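Local coordinates for protein M157 (Murid herpesvirus 1, PDB 2NYK) that serves as a viral MHC class I-like ligand recognised by Ly49 receptors of natural killer cells, at residues F19-E24 with S166-L171; V27-G32 with M81-L86; N43-V48 with V218-T223. The protein carries 1 engineered substitution. One frame throughout, in Å; residues are numbered along the deposited sequence.

Interaction 1 (F19-E24 with S166-L171)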
ATOM      1  N   PHE A  19       7.570  14.534 -10.618  1.00 26.48           N
ATOM      2  CA  PHE A  19       6.766  13.895  -9.584  1.00 26.43           C
ATOM      3  C   PHE A  19       7.516  12.802  -8.811  1.00 26.11           C
ATOM      4  O   PHE A  19       7.924  11.791  -9.386  1.00 25.54           O
ATOM      5  CB  PHE A  19       5.471  13.344 -10.181  1.00 27.01           C
ATOM      6  CG  PHE A  19       4.529  12.796  -9.158  1.00 28.62           C
ATOM      7  CD1 PHE A  19       3.964  13.631  -8.195  1.00 31.61           C
ATOM      8  CD2 PHE A  19       4.223  11.442  -9.142  1.00 30.27           C
ATOM      9  CE1 PHE A  19       3.092  13.120  -7.225  1.00 34.83           C
ATOM     10  CE2 PHE A  19       3.361  10.925  -8.195  1.00 31.69           C
ATOM     11  CZ  PHE A  19       2.792  11.756  -7.239  1.00 34.42           C
ATOM     12  N   THR A  20       7.692  13.028  -7.509  1.00 25.10           N
ATOM     13  CA  THR A  20       8.384  12.105  -6.615  1.00 24.83           C
ATOM     14  C   THR A  20       7.404  11.170  -5.896  1.00 24.64           C
ATOM     15  O   THR A  20       6.312  11.585  -5.466  1.00 24.06           O
ATOM     16  CB  THR A  20       9.256  12.891  -5.581  1.00 25.45           C
ATOM     17  OG1 THR A  20      10.271  13.617  -6.282  1.00 27.30           O
ATOM     18  CG2 THR A  20       9.931  11.952  -4.564  1.00 25.15           C
ATOM     19  N   PHE A  21       7.788   9.899  -5.798  1.00 23.60           N
ATOM     20  CA  PHE A  21       6.979   8.884  -5.111  1.00 23.43           C
ATOM     21  C   PHE A  21       7.776   7.608  -4.897  1.00 23.30           C
ATOM     22  O   PHE A  21       8.857   7.461  -5.434  1.00 22.68           O
ATOM     23  CB  PHE A  21       5.663   8.606  -5.853  1.00 23.55           C
ATOM     24  CG  PHE A  21       5.812   7.821  -7.157  1.00 25.01           C
ATOM     25  CD1 PHE A  21       5.637   6.443  -7.178  1.00 24.55           C
ATOM     26  CD2 PHE A  21       6.054   8.484  -8.367  1.00 26.25           C
ATOM     27  CE1 PHE A  21       5.764   5.720  -8.372  1.00 25.93           C
ATOM     28  CE2 PHE A  21       6.145   7.800  -9.573  1.00 26.91           C
ATOM     29  CZ  PHE A  21       6.002   6.396  -9.592  1.00 26.64           C
ATOM     30  N   THR A  22       7.239   6.708  -4.089  1.00 22.45           N
ATOM     31  CA  THR A  22       7.900   5.446  -3.779  1.00 21.86           C
ATOM     32  C   THR A  22       7.006   4.302  -4.242  1.00 22.33           C
ATOM     33  O   THR A  22       5.774   4.452  -4.357  1.00 20.71           O
ATOM     34  CB  THR A  22       8.196   5.293  -2.245  1.00 22.30           C
ATOM     35  OG1 THR A  22       6.976   5.017  -1.541  1.00 23.09           O
ATOM     36  CG2 THR A  22       8.822   6.575  -1.668  1.00 21.43           C
ATOM     37  N   MET A  23       7.644   3.177  -4.552  1.00 21.70           N
ATOM     38  CA  MET A  23       6.970   1.954  -4.906  1.00 22.54           C
ATOM     39  C   MET A  23       7.639   0.839  -4.124  1.00 22.75           C
ATOM     40  O   MET A  23       8.885   0.821  -3.972  1.00 21.47           O
ATOM     41  CB  MET A  23       7.049   1.698  -6.412  1.00 23.94           C
ATOM     42  CG  MET A  23       6.176   0.530  -6.899  1.00 28.39           C
ATOM     43  SD  MET A  23       5.820   0.573  -8.714  1.00 36.05           S
ATOM     44  CE  MET A  23       5.915   2.325  -9.031  1.00 29.11           C
ATOM     45  N   GLU A  24       6.816  -0.070  -3.595  1.00 20.47           N
ATOM     46  CA  GLU A  24       7.325  -1.166  -2.780  1.00 20.52           C
ATOM     47  C   GLU A  24       6.907  -2.435  -3.456  1.00 21.37           C
ATOM     48  O   GLU A  24       5.711  -2.669  -3.664  1.00 21.32           O
ATOM     49  CB  GLU A  24       6.767  -1.083  -1.360  1.00 20.50           C
ATOM     50  CG  GLU A  24       7.113   0.249  -0.573  1.00 19.93           C
ATOM     51  CD  GLU A  24       6.318   1.485  -1.019  1.00 23.73           C
ATOM     52  OE1 GLU A  24       5.104   1.394  -1.279  1.00 25.37           O
ATOM     53  OE2 GLU A  24       6.914   2.575  -1.120  1.00 25.39           O
ATOM     54  N   SER A 166       0.041   9.201 -12.722  1.00 28.23           N
ATOM     55  CA  SER A 166      -1.362   9.581 -12.615  1.00 29.51           C
ATOM     56  C   SER A 166      -2.078   8.803 -11.495  1.00 27.98           C
ATOM     57  O   SER A 166      -2.839   9.374 -10.738  1.00 28.31           O
ATOM     58  CB  SER A 166      -2.060   9.348 -13.957  1.00 30.02           C
ATOM     59  OG  SER A 166      -3.455   9.569 -13.841  1.00 36.58           O
ATOM     60  N   THR A 167      -1.820   7.502 -11.406  1.00 27.13           N
ATOM     61  CA  THR A 167      -2.401   6.654 -10.353  1.00 25.57           C
ATOM     62  C   THR A 167      -2.012   7.158  -8.973  1.00 24.97           C
ATOM     63  O   THR A 167      -2.855   7.315  -8.111  1.00 23.67           O
ATOM     64  CB  THR A 167      -1.965   5.178 -10.531  1.00 26.70           C
ATOM     65  OG1 THR A 167      -2.452   4.717 -11.790  1.00 25.18           O
ATOM     66  CG2 THR A 167      -2.535   4.288  -9.402  1.00 23.81           C
ATOM     67  N   VAL A 168      -0.738   7.476  -8.783  1.00 24.42           N
ATOM     68  CA  VAL A 168      -0.247   7.893  -7.479  1.00 22.78           C
ATOM     69  C   VAL A 168      -0.773   9.273  -7.056  1.00 23.28           C
ATOM     70  O   VAL A 168      -1.050   9.501  -5.888  1.00 22.05           O
ATOM     71  CB  VAL A 168       1.291   7.899  -7.459  1.00 23.61           C
ATOM     72  CG1 VAL A 168       1.795   8.449  -6.132  1.00 21.53           C
ATOM     73  CG2 VAL A 168       1.824   6.489  -7.686  1.00 23.62           C
ATOM     74  N   GLN A 169      -0.886  10.196  -8.002  1.00 24.14           N
ATOM     75  CA  GLN A 169      -1.457  11.511  -7.723  1.00 25.95           C
ATOM     76  C   GLN A 169      -2.930  11.366  -7.299  1.00 25.85           C
ATOM     77  O   GLN A 169      -3.364  11.984  -6.335  1.00 26.34           O
ATOM     78  CB  GLN A 169      -1.288  12.446  -8.945  1.00 26.63           C
ATOM     79  CG  GLN A 169       0.196  12.614  -9.359  1.00 29.61           C
ATOM     80  CD  GLN A 169       0.441  13.621 -10.495  1.00 34.72           C
ATOM     81  OE1 GLN A 169      -0.023  13.439 -11.622  1.00 35.79           O
ATOM     82  NE2 GLN A 169       1.205  14.675 -10.195  1.00 36.60           N
ATOM     83  N   LYS A 170      -3.681  10.533  -8.006  1.00 25.88           N
ATOM     84  CA  LYS A 170      -5.093  10.288  -7.646  1.00 26.64           C
ATOM     85  C   LYS A 170      -5.232   9.667  -6.259  1.00 25.79           C
ATOM     86  O   LYS A 170      -6.070  10.093  -5.461  1.00 25.50           O
ATOM     87  CB  LYS A 170      -5.765   9.369  -8.654  1.00 27.11           C
ATOM     88  CG  LYS A 170      -5.959   9.973 -10.016  1.00 32.04           C
ATOM     89  CD  LYS A 170      -6.871   9.080 -10.847  1.00 36.85           C
ATOM     90  CE  LYS A 170      -7.276   9.752 -12.158  1.00 40.97           C
ATOM     91  NZ  LYS A 170      -6.175   9.824 -13.159  1.00 44.39           N
ATOM     92  N   LEU A 171      -4.388   8.678  -5.964  1.00 24.94           N
ATOM     93  CA  LEU A 171      -4.397   8.030  -4.646  1.00 24.88           C
ATOM     94  C   LEU A 171      -4.147   9.026  -3.498  1.00 25.48           C
ATOM     95  O   LEU A 171      -4.717   8.902  -2.424  1.00 23.83           O
ATOM     96  CB  LEU A 171      -3.389   6.880  -4.628  1.00 24.21           C
ATOM     97  CG  LEU A 171      -3.821   5.613  -5.392  1.00 25.16           C
ATOM     98  CD1 LEU A 171      -2.700   4.588  -5.422  1.00 24.21           C
ATOM     99  CD2 LEU A 171      -5.081   5.002  -4.786  1.00 25.16           C
TER

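Interaction 2 (V27-G32 with M81-L86)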
ATOM      1  N   VAL A  27       7.647  -9.911  -2.397  1.00 22.80           N
ATOM      2  CA  VAL A  27       7.325 -11.277  -2.763  1.00 24.55           C
ATOM      3  C   VAL A  27       7.593 -12.180  -1.575  1.00 26.48           C
ATOM      4  O   VAL A  27       8.636 -12.076  -0.928  1.00 26.06           O
ATOM      5  CB  VAL A  27       8.154 -11.792  -3.982  1.00 24.34           C
ATOM      6  CG1 VAL A  27       7.798 -13.243  -4.297  1.00 26.04           C
ATOM      7  CG2 VAL A  27       7.905 -10.922  -5.206  1.00 24.65           C
ATOM      8  N   THR A  28       6.627 -13.055  -1.298  1.00 27.90           N
ATOM      9  CA  THR A  28       6.739 -14.037  -0.239  1.00 30.63           C
ATOM     10  C   THR A  28       6.569 -15.424  -0.847  1.00 32.10           C
ATOM     11  O   THR A  28       5.661 -15.654  -1.652  1.00 31.78           O
ATOM     12  CB  THR A  28       5.680 -13.803   0.855  1.00 31.53           C
ATOM     13  OG1 THR A  28       5.866 -12.498   1.419  1.00 32.64           O
ATOM     14  CG2 THR A  28       5.809 -14.840   1.944  1.00 32.43           C
ATOM     15  N   VAL A  29       7.481 -16.323  -0.499  1.00 33.99           N
ATOM     16  CA  VAL A  29       7.407 -17.722  -0.906  1.00 36.49           C
ATOM     17  C   VAL A  29       7.448 -18.597   0.362  1.00 38.18           C
ATOM     18  O   VAL A  29       8.286 -18.391   1.235  1.00 37.34           O
ATOM     19  CB  VAL A  29       8.568 -18.072  -1.869  1.00 36.36           C
ATOM     20  CG1 VAL A  29       8.715 -19.564  -2.022  1.00 37.75           C
ATOM     21  CG2 VAL A  29       8.351 -17.426  -3.236  1.00 36.12           C
ATOM     22  N   THR A  30       6.523 -19.547   0.469  1.00 40.55           N
ATOM     23  CA  THR A  30       6.472 -20.443   1.635  1.00 43.15           C
ATOM     24  C   THR A  30       6.588 -21.890   1.176  1.00 44.10           C
ATOM     25  O   THR A  30       6.122 -22.228   0.090  1.00 44.51           O
ATOM     26  CB  THR A  30       5.165 -20.267   2.471  1.00 43.36           C
ATOM     27  OG1 THR A  30       4.945 -18.883   2.759  1.00 44.28           O
ATOM     28  CG2 THR A  30       5.234 -21.036   3.797  1.00 44.47           C
ATOM     29  N   ARG A  31       7.234 -22.727   1.994  1.00 45.58           N
ATOM     30  CA  ARG A  31       7.219 -24.193   1.801  1.00 46.82           C
ATOM     31  C   ARG A  31       5.789 -24.712   1.918  1.00 47.22           C
ATOM     32  O   ARG A  31       5.132 -24.525   2.959  1.00 47.56           O
ATOM     33  CB  ARG A  31       8.105 -24.893   2.841  1.00 46.94           C
ATOM     34  CG  ARG A  31       9.591 -24.639   2.674  1.00 47.96           C
ATOM     35  CD  ARG A  31      10.300 -25.795   1.942  1.00 49.66           C
ATOM     36  NE  ARG A  31      11.723 -25.502   1.745  1.00 49.62           N
ATOM     37  CZ  ARG A  31      12.578 -25.206   2.728  1.00 49.56           C
ATOM     38  NH1 ARG A  31      12.159 -25.149   3.990  1.00 50.41           N
ATOM     39  NH2 ARG A  31      13.848 -24.950   2.449  1.00 48.47           N
ATOM     40  N   GLY A  32       5.308 -25.348   0.840  1.00 47.66           N
ATOM     41  CA  GLY A  32       3.906 -25.755   0.782  1.00 48.06           C
ATOM     42  C   GLY A  32       3.149 -25.020  -0.312  1.00 48.18           C
ATOM     43  O   GLY A  32       1.917 -25.088  -0.380  1.00 48.47           O
ATOM     44  N   MET A  81      11.003 -16.509  -8.553  1.00 35.74           N
ATOM     45  CA  MET A  81      11.814 -17.657  -8.998  1.00 38.22           C
ATOM     46  C   MET A  81      13.108 -17.761  -8.205  1.00 38.63           C
ATOM     47  O   MET A  81      13.515 -18.857  -7.807  1.00 39.02           O
ATOM     48  CB  MET A  81      12.127 -17.571 -10.495  1.00 38.16           C
ATOM     49  CG  MET A  81      10.888 -17.654 -11.368  1.00 41.38           C
ATOM     50  SD  MET A  81      11.208 -17.737 -13.137  1.00 47.36           S
ATOM     51  CE  MET A  81      11.867 -16.108 -13.487  1.00 46.17           C
ATOM     52  N   ARG A  82      13.731 -16.610  -7.973  1.00 39.08           N
ATOM     53  CA  ARG A  82      14.939 -16.502  -7.171  1.00 40.11           C
ATOM     54  C   ARG A  82      14.758 -17.047  -5.759  1.00 41.04           C
ATOM     55  O   ARG A  82      15.616 -17.790  -5.268  1.00 41.04           O
ATOM     56  CB  ARG A  82      15.361 -15.044  -7.094  1.00 40.08           C
ATOM     57  CG  ARG A  82      16.590 -14.778  -6.289  1.00 40.48           C
ATOM     58  CD  ARG A  82      16.638 -13.312  -5.989  1.00 42.81           C
ATOM     59  NE  ARG A  82      17.859 -12.924  -5.309  1.00 44.63           N
ATOM     60  CZ  ARG A  82      17.970 -11.834  -4.556  1.00 46.23           C
ATOM     61  NH1 ARG A  82      16.922 -11.021  -4.392  1.00 45.60           N
ATOM     62  NH2 ARG A  82      19.130 -11.560  -3.966  1.00 46.97           N
ATOM     63  N   LEU A  83      13.655 -16.665  -5.111  1.00 42.15           N
ATOM     64  CA  LEU A  83      13.357 -17.116  -3.750  1.00 43.63           C
ATOM     65  C   LEU A  83      13.056 -18.614  -3.693  1.00 44.92           C
ATOM     66  O   LEU A  83      13.486 -19.286  -2.761  1.00 45.16           O
ATOM     67  CB  LEU A  83      12.203 -16.327  -3.126  1.00 42.78           C
ATOM     68  CG  LEU A  83      12.235 -14.803  -2.951  1.00 43.13           C
ATOM     69  CD1 LEU A  83      11.184 -14.420  -1.935  1.00 42.23           C
ATOM     70  CD2 LEU A  83      13.611 -14.252  -2.547  1.00 41.34           C
ATOM     71  N   ASN A  84      12.313 -19.119  -4.677  1.00 47.20           N
ATOM     72  CA  ASN A  84      12.049 -20.561  -4.820  1.00 49.58           C
ATOM     73  C   ASN A  84      13.342 -21.345  -4.868  1.00 50.80           C
ATOM     74  O   ASN A  84      13.464 -22.381  -4.221  1.00 51.63           O
ATOM     75  CB  ASN A  84      11.277 -20.864  -6.104  1.00 49.90           C
ATOM     76  CG  ASN A  84       9.856 -20.363  -6.061  1.00 51.49           C
ATOM     77  OD1 ASN A  84       9.142 -20.558  -5.079  1.00 54.70           O
ATOM     78  ND2 ASN A  84       9.420 -19.734  -7.146  1.00 53.78           N
ATOM     79  N   ASN A  85      14.295 -20.844  -5.652  1.00 52.32           N
ATOM     80  CA  ASN A  85      15.624 -21.434  -5.750  1.00 53.73           C
ATOM     81  C   ASN A  85      16.355 -21.455  -4.424  1.00 54.17           C
ATOM     82  O   ASN A  85      16.955 -22.464  -4.073  1.00 54.62           O
ATOM     83  CB  ASN A  85      16.476 -20.703  -6.788  1.00 54.06           C
ATOM     84  CG  ASN A  85      16.269 -21.236  -8.187  1.00 56.03           C
ATOM     85  OD1 ASN A  85      15.123 -21.424  -8.637  1.00 58.10           O
ATOM     86  ND2 ASN A  85      17.381 -21.480  -8.893  1.00 57.49           N
ATOM     87  N   LEU A  86      16.297 -20.343  -3.694  1.00 54.58           N
ATOM     88  CA  LEU A  86      16.944 -20.238  -2.394  1.00 55.18           C
ATOM     89  C   LEU A  86      16.410 -21.258  -1.394  1.00 55.56           C
ATOM     90  O   LEU A  86      17.181 -21.854  -0.641  1.00 55.68           O
ATOM     91  CB  LEU A  86      16.807 -18.821  -1.828  1.00 55.06           C
ATOM     92  CG  LEU A  86      17.687 -17.742  -2.478  1.00 55.71           C
ATOM     93  CD1 LEU A  86      17.165 -16.339  -2.102  1.00 55.45           C
ATOM     94  CD2 LEU A  86      19.177 -17.936  -2.104  1.00 56.19           C
TER

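Interaction 3 (N43-V48 with V218-T223)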
ATOM      1  N   ASN A  43       4.485   3.938   0.245  1.00 24.42           N
ATOM      2  CA  ASN A  43       4.470   3.206   1.523  1.00 25.20           C
ATOM      3  C   ASN A  43       3.046   2.973   2.081  1.00 24.25           C
ATOM      4  O   ASN A  43       2.836   2.965   3.298  1.00 23.90           O
ATOM      5  CB  ASN A  43       5.400   3.902   2.533  1.00 27.02           C
ATOM      6  CG  ASN A  43       5.829   2.988   3.667  1.00 31.24           C
ATOM      7  OD1 ASN A  43       6.040   1.771   3.485  1.00 36.31           O
ATOM      8  ND2 ASN A  43       5.955   3.565   4.847  1.00 35.28           N
ATOM      9  N   GLY A  44       2.071   2.768   1.185  1.00 22.88           N
ATOM     10  CA  GLY A  44       0.686   2.535   1.606  1.00 21.62           C
ATOM     11  C   GLY A  44       0.318   1.081   1.461  1.00 21.88           C
ATOM     12  O   GLY A  44       1.191   0.232   1.351  1.00 19.68           O
ATOM     13  N   ARG A  45      -0.979   0.783   1.427  1.00 22.36           N
ATOM     14  CA  ARG A  45      -1.431  -0.601   1.261  1.00 22.17           C
ATOM     15  C   ARG A  45      -1.189  -1.033  -0.178  1.00 20.59           C
ATOM     16  O   ARG A  45      -1.007  -0.194  -1.049  1.00 20.85           O
ATOM     17  CB  ARG A  45      -2.943  -0.714   1.549  1.00 23.30           C
ATOM     18  CG  ARG A  45      -3.474   0.206   2.661  1.00 27.65           C
ATOM     19  CD  ARG A  45      -2.979  -0.140   4.071  1.00 31.40           C
ATOM     20  NE  ARG A  45      -3.307  -1.517   4.467  1.00 34.97           N
ATOM     21  CZ  ARG A  45      -4.448  -1.936   5.038  1.00 38.25           C
ATOM     22  NH1 ARG A  45      -5.464  -1.106   5.317  1.00 36.66           N
ATOM     23  NH2 ARG A  45      -4.577  -3.232   5.328  1.00 38.40           N
ATOM     24  N   PRO A  46      -1.149  -2.347  -0.432  1.00 20.28           N
ATOM     25  CA  PRO A  46      -0.954  -2.799  -1.789  1.00 21.35           C
ATOM     26  C   PRO A  46      -2.078  -2.403  -2.732  1.00 20.74           C
ATOM     27  O   PRO A  46      -3.263  -2.413  -2.369  1.00 21.33           O
ATOM     28  CB  PRO A  46      -0.887  -4.322  -1.657  1.00 21.02           C
ATOM     29  CG  PRO A  46      -0.358  -4.539  -0.229  1.00 22.11           C
ATOM     30  CD  PRO A  46      -1.131  -3.469   0.533  1.00 21.89           C
ATOM     31  N   VAL A  47      -1.690  -2.066  -3.945  1.00 20.39           N
ATOM     32  CA  VAL A  47      -2.676  -1.708  -4.983  1.00 20.99           C
ATOM     33  C   VAL A  47      -2.723  -2.763  -6.111  1.00 21.63           C
ATOM     34  O   VAL A  47      -3.585  -2.711  -7.007  1.00 21.41           O
ATOM     35  CB  VAL A  47      -2.409  -0.295  -5.540  1.00 20.65           C
ATOM     36  CG1 VAL A  47      -2.704   0.762  -4.453  1.00 16.02           C
ATOM     37  CG2 VAL A  47      -1.000  -0.173  -6.060  1.00 20.78           C
ATOM     38  N   VAL A  48      -1.794  -3.717  -6.042  1.00 22.17           N
ATOM     39  CA  VAL A  48      -1.746  -4.864  -6.972  1.00 22.68           C
ATOM     40  C   VAL A  48      -1.318  -6.091  -6.185  1.00 24.19           C
ATOM     41  O   VAL A  48      -0.277  -6.064  -5.500  1.00 23.45           O
ATOM     42  CB  VAL A  48      -0.717  -4.648  -8.140  1.00 23.19           C
ATOM     43  CG1 VAL A  48      -0.757  -5.872  -9.115  1.00 22.85           C
ATOM     44  CG2 VAL A  48      -1.009  -3.375  -8.910  1.00 21.24           C
ATOM     45  N   VAL A 218     -11.699  -3.108  16.827  1.00 36.27           N
ATOM     46  CA  VAL A 218     -11.266  -2.468  15.593  1.00 36.74           C
ATOM     47  C   VAL A 218     -11.108  -3.462  14.444  1.00 36.59           C
ATOM     48  O   VAL A 218     -10.382  -4.448  14.556  1.00 36.27           O
ATOM     49  CB  VAL A 218      -9.941  -1.705  15.767  1.00 36.95           C
ATOM     50  CG1 VAL A 218      -9.658  -0.865  14.508  1.00 38.71           C
ATOM     51  CG2 VAL A 218      -9.997  -0.813  17.000  1.00 37.57           C
ATOM     52  N   THR A 219     -11.783  -3.179  13.335  1.00 36.06           N
ATOM     53  CA  THR A 219     -11.707  -4.019  12.145  1.00 36.66           C
ATOM     54  C   THR A 219     -11.094  -3.223  10.979  1.00 36.28           C
ATOM     55  O   THR A 219     -11.440  -2.068  10.745  1.00 35.61           O
ATOM     56  CB  THR A 219     -13.105  -4.555  11.750  1.00 37.06           C
ATOM     57  OG1 THR A 219     -13.650  -5.296  12.856  1.00 37.99           O
ATOM     58  CG2 THR A 219     -12.993  -5.488  10.544  1.00 38.17           C
ATOM     59  N   ASP A 220     -10.163  -3.847  10.281  1.00 35.96           N
ATOM     60  CA  ASP A 220      -9.481  -3.233   9.162  1.00 36.44           C
ATOM     61  C   ASP A 220      -9.701  -4.161   7.980  1.00 36.48           C
ATOM     62  O   ASP A 220      -9.060  -5.203   7.877  1.00 35.83           O
ATOM     63  CB  ASP A 220      -7.986  -3.087   9.491  1.00 37.06           C
ATOM     64  CG  ASP A 220      -7.191  -2.373   8.397  1.00 38.89           C
ATOM     65  OD1 ASP A 220      -7.478  -2.569   7.194  1.00 38.67           O
ATOM     66  OD2 ASP A 220      -6.245  -1.637   8.760  1.00 40.80           O
ATOM     67  N   GLU A 221     -10.644  -3.799   7.117  1.00 36.74           N
ATOM     68  CA  GLU A 221     -10.894  -4.538   5.884  1.00 37.76           C
ATOM     69  C   GLU A 221     -10.354  -3.725   4.710  1.00 37.44           C
ATOM     70  O   GLU A 221     -10.570  -2.515   4.621  1.00 38.10           O
ATOM     71  CB  GLU A 221     -12.391  -4.778   5.706  1.00 38.50           C
ATOM     72  CG  GLU A 221     -12.993  -5.767   6.694  1.00 41.95           C
ATOM     73  CD  GLU A 221     -14.509  -5.706   6.752  1.00 45.65           C
ATOM     74  OE1 GLU A 221     -15.126  -6.709   7.183  1.00 47.64           O
ATOM     75  OE2 GLU A 221     -15.083  -4.656   6.378  1.00 47.18           O
ATOM     76  N   SER A 222      -9.640  -4.378   3.811  1.00 35.90           N
ATOM     77  CA  SER A 222      -9.058  -3.664   2.691  1.00 34.26           C
ATOM     78  C   SER A 222      -9.013  -4.542   1.453  1.00 32.88           C
ATOM     79  O   SER A 222      -8.899  -5.771   1.544  1.00 33.21           O
ATOM     80  CB  SER A 222      -7.656  -3.158   3.035  1.00 34.69           C
ATOM     81  OG  SER A 222      -6.711  -4.213   3.062  1.00 35.85           O
ATOM     82  N   THR A 223      -9.150  -3.888   0.311  1.00 30.20           N
ATOM     83  CA  THR A 223      -8.990  -4.507  -1.000  1.00 28.29           C
ATOM     84  C   THR A 223      -8.034  -3.581  -1.759  1.00 26.67           C
ATOM     85  O   THR A 223      -7.675  -2.528  -1.251  1.00 24.60           O
ATOM     86  CB  THR A 223     -10.345  -4.599  -1.756  1.00 28.43           C
ATOM     87  OG1 THR A 223     -10.830  -3.274  -2.005  1.00 26.76           O
ATOM     88  CG2 THR A 223     -11.377  -5.357  -0.933  1.00 27.57           C
TER
HETATM   89  O   HOH W   1      -6.695  -5.106   6.217  1.00 47.76           O
HETATM   90  O   HOH W   2      -4.729  -3.474  -0.358  1.00 29.49           O

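Interaction 1 (F19-E24 with S166-L171)
Phe19, Val168 and Gln169 interlock where helix 157-173 lies over the start of strand 21-30, the central strand of the MHC class I-like platform of antiparallel sheet and overlying helices. Phe19 is the first residue beyond helix 9-18. Its CG lies anti to the backbone N (chi1 -174°), which carries the phenyl ring out to the helix. Two consecutive helix residues receive it differently. Val168 comes to the rim, with CB lying in the ring plane and CG1 3.6 Å from Phe19 CE2. Gln169 instead runs across one face: its CG sits 3.7 Å from the Phe19 ring centroid, a CH-pi contact that falls somewhat toward the rim at CZ. Beyond CG the Gln169 chain stays extended and travels past the ring in the opposite sense, bringing NE2 to 3.6 Å from Phe19 CD1. The amide does not lie flat on the ring, the two planes being 56° apart. Gln169 OE1 accepts a hydrogen bond from NH1 of Arg165, one turn earlier in the helix, and this helps fix the amide's rotation.

The two methyl groups of Val168 meet two aromatic residues. CG1 lies at the edge of the Phe19 ring and also touches Phe21 CB, while CG2 stands over a face of Phe21, 4.2 Å from that ring's centroid and nearer the CD1 side. Phe21 also meets the ring of Phe105 on the neighbouring strand, and Val168 touches Val41 and Asp42, so the valine is seated in the buried layer between helix and sheet. Gln169 marks the more open margin of the same contact. Met23 CE of the same strand lies at the edge of the Phe21 ring, in its plane, whereas Val168 CG2 approaches from a face, 3.8 Å from Phe21 CD1.

Interaction 2 (V27-G32 with M81-L86)
In the helix-on-sheet layer of the MHC class I-like platform, Val27 and Val29 of strand 21-30 pack against Leu83 and Asn84 of helix 71-90. The short helix and strand axes pass 8.5 Å apart at an angle of 32°, so the helix runs roughly along the strand, and Val27 and Val29, on the same face of it, both meet it. Leu83 points toward the strand between the two valines. Its CD1 reaches Val27, lying 3.6 Å from the backbone O and 4.3 Å from CG1, while its CB rests 4.0 Å from Val29 CG2. Val29 presents both methyl groups to the helix: with CG1 anti to the backbone N (chi1 166°), CG1 comes within 3.2 Å of Asn84 OD1, a snug approach of methyl to carbonyl oxygen, and CG2 lies 3.7 Å from that same OD1. The valine and asparagine side chains meet at roughly a right angle. Leu76, Lys80 and Leu87 of the same helix extend the cover over the valines, and Arg31 NH2 bonds to the carbonyl oxygens of Leu87 and Leu91 near the helix end. This packing is consistent with the MHC class I-like platform, in which long helices lie across an antiparallel sheet.

Interaction 3 (N43-V48 with V218-T223)
Arg45 reaches from the platform side to Asp220 and Ser222 on strand 217-222, the outer strand of the second sheet. Its CB already points at that strand, and the chain turns at chi2 (-68°) and chi3, so that CG, CD and NE lead the guanidinium round to the strand without touching it themselves. Ser222 OG lies over one face of the guanidinium, 3.8 Å from Arg45 CZ. Arg45 NH2 is 3.3 Å from Ser222 OG at a poor angle for bonding; it donates instead to a water at 3.0 Å. Arg45 NH1 makes the salt bridge, 3.1 Å to Asp220 OD1 with an N-H...O angle of 156°, near the guanidinium plane and on the syn lone pair of the carboxylate. Because the two flat groups stand 85° apart, OD1 does the work rather than a side-by-side pair of oxygens. The same water donates to Asp220 OD1 at 2.8 Å, closing a small ring through NH1, CZ and NH2 of Arg45. NH1 also bonds to Gln227 OE1, so this nitrogen has two acceptors. Nearby, a second water bonds to Pro46 O at 2.7 Å and weakly to Thr223 O. Charged and water-mediated, at the surface, this is a bridge between the MHC-like platform and what is probably its immunoglobulin-like, alpha3-type domain.

Overall arrangement
Interactions 1 and 2 share strand 21-30, their centres about 28 Å apart: one helix packs near each end of the strand, and interaction 2 is nested within the chain loop that interaction 1 closes. Interaction 3 lies about 16 Å from interaction 1, centre to centre, and joins the platform to the second sheet. Those two touch directly, through a weak hydrogen bond between Glu24 OE1 and Asn43 N (3.0 Å) and by packing of Leu171 CD1 on Val47 CG1 (3.9 Å). Interactions 2 and 3 stay apart, about 9 Å between nearest atoms. An attached sugar, N-acetylglucosamine, approaches within about 10 Å of the Gln169 side chain.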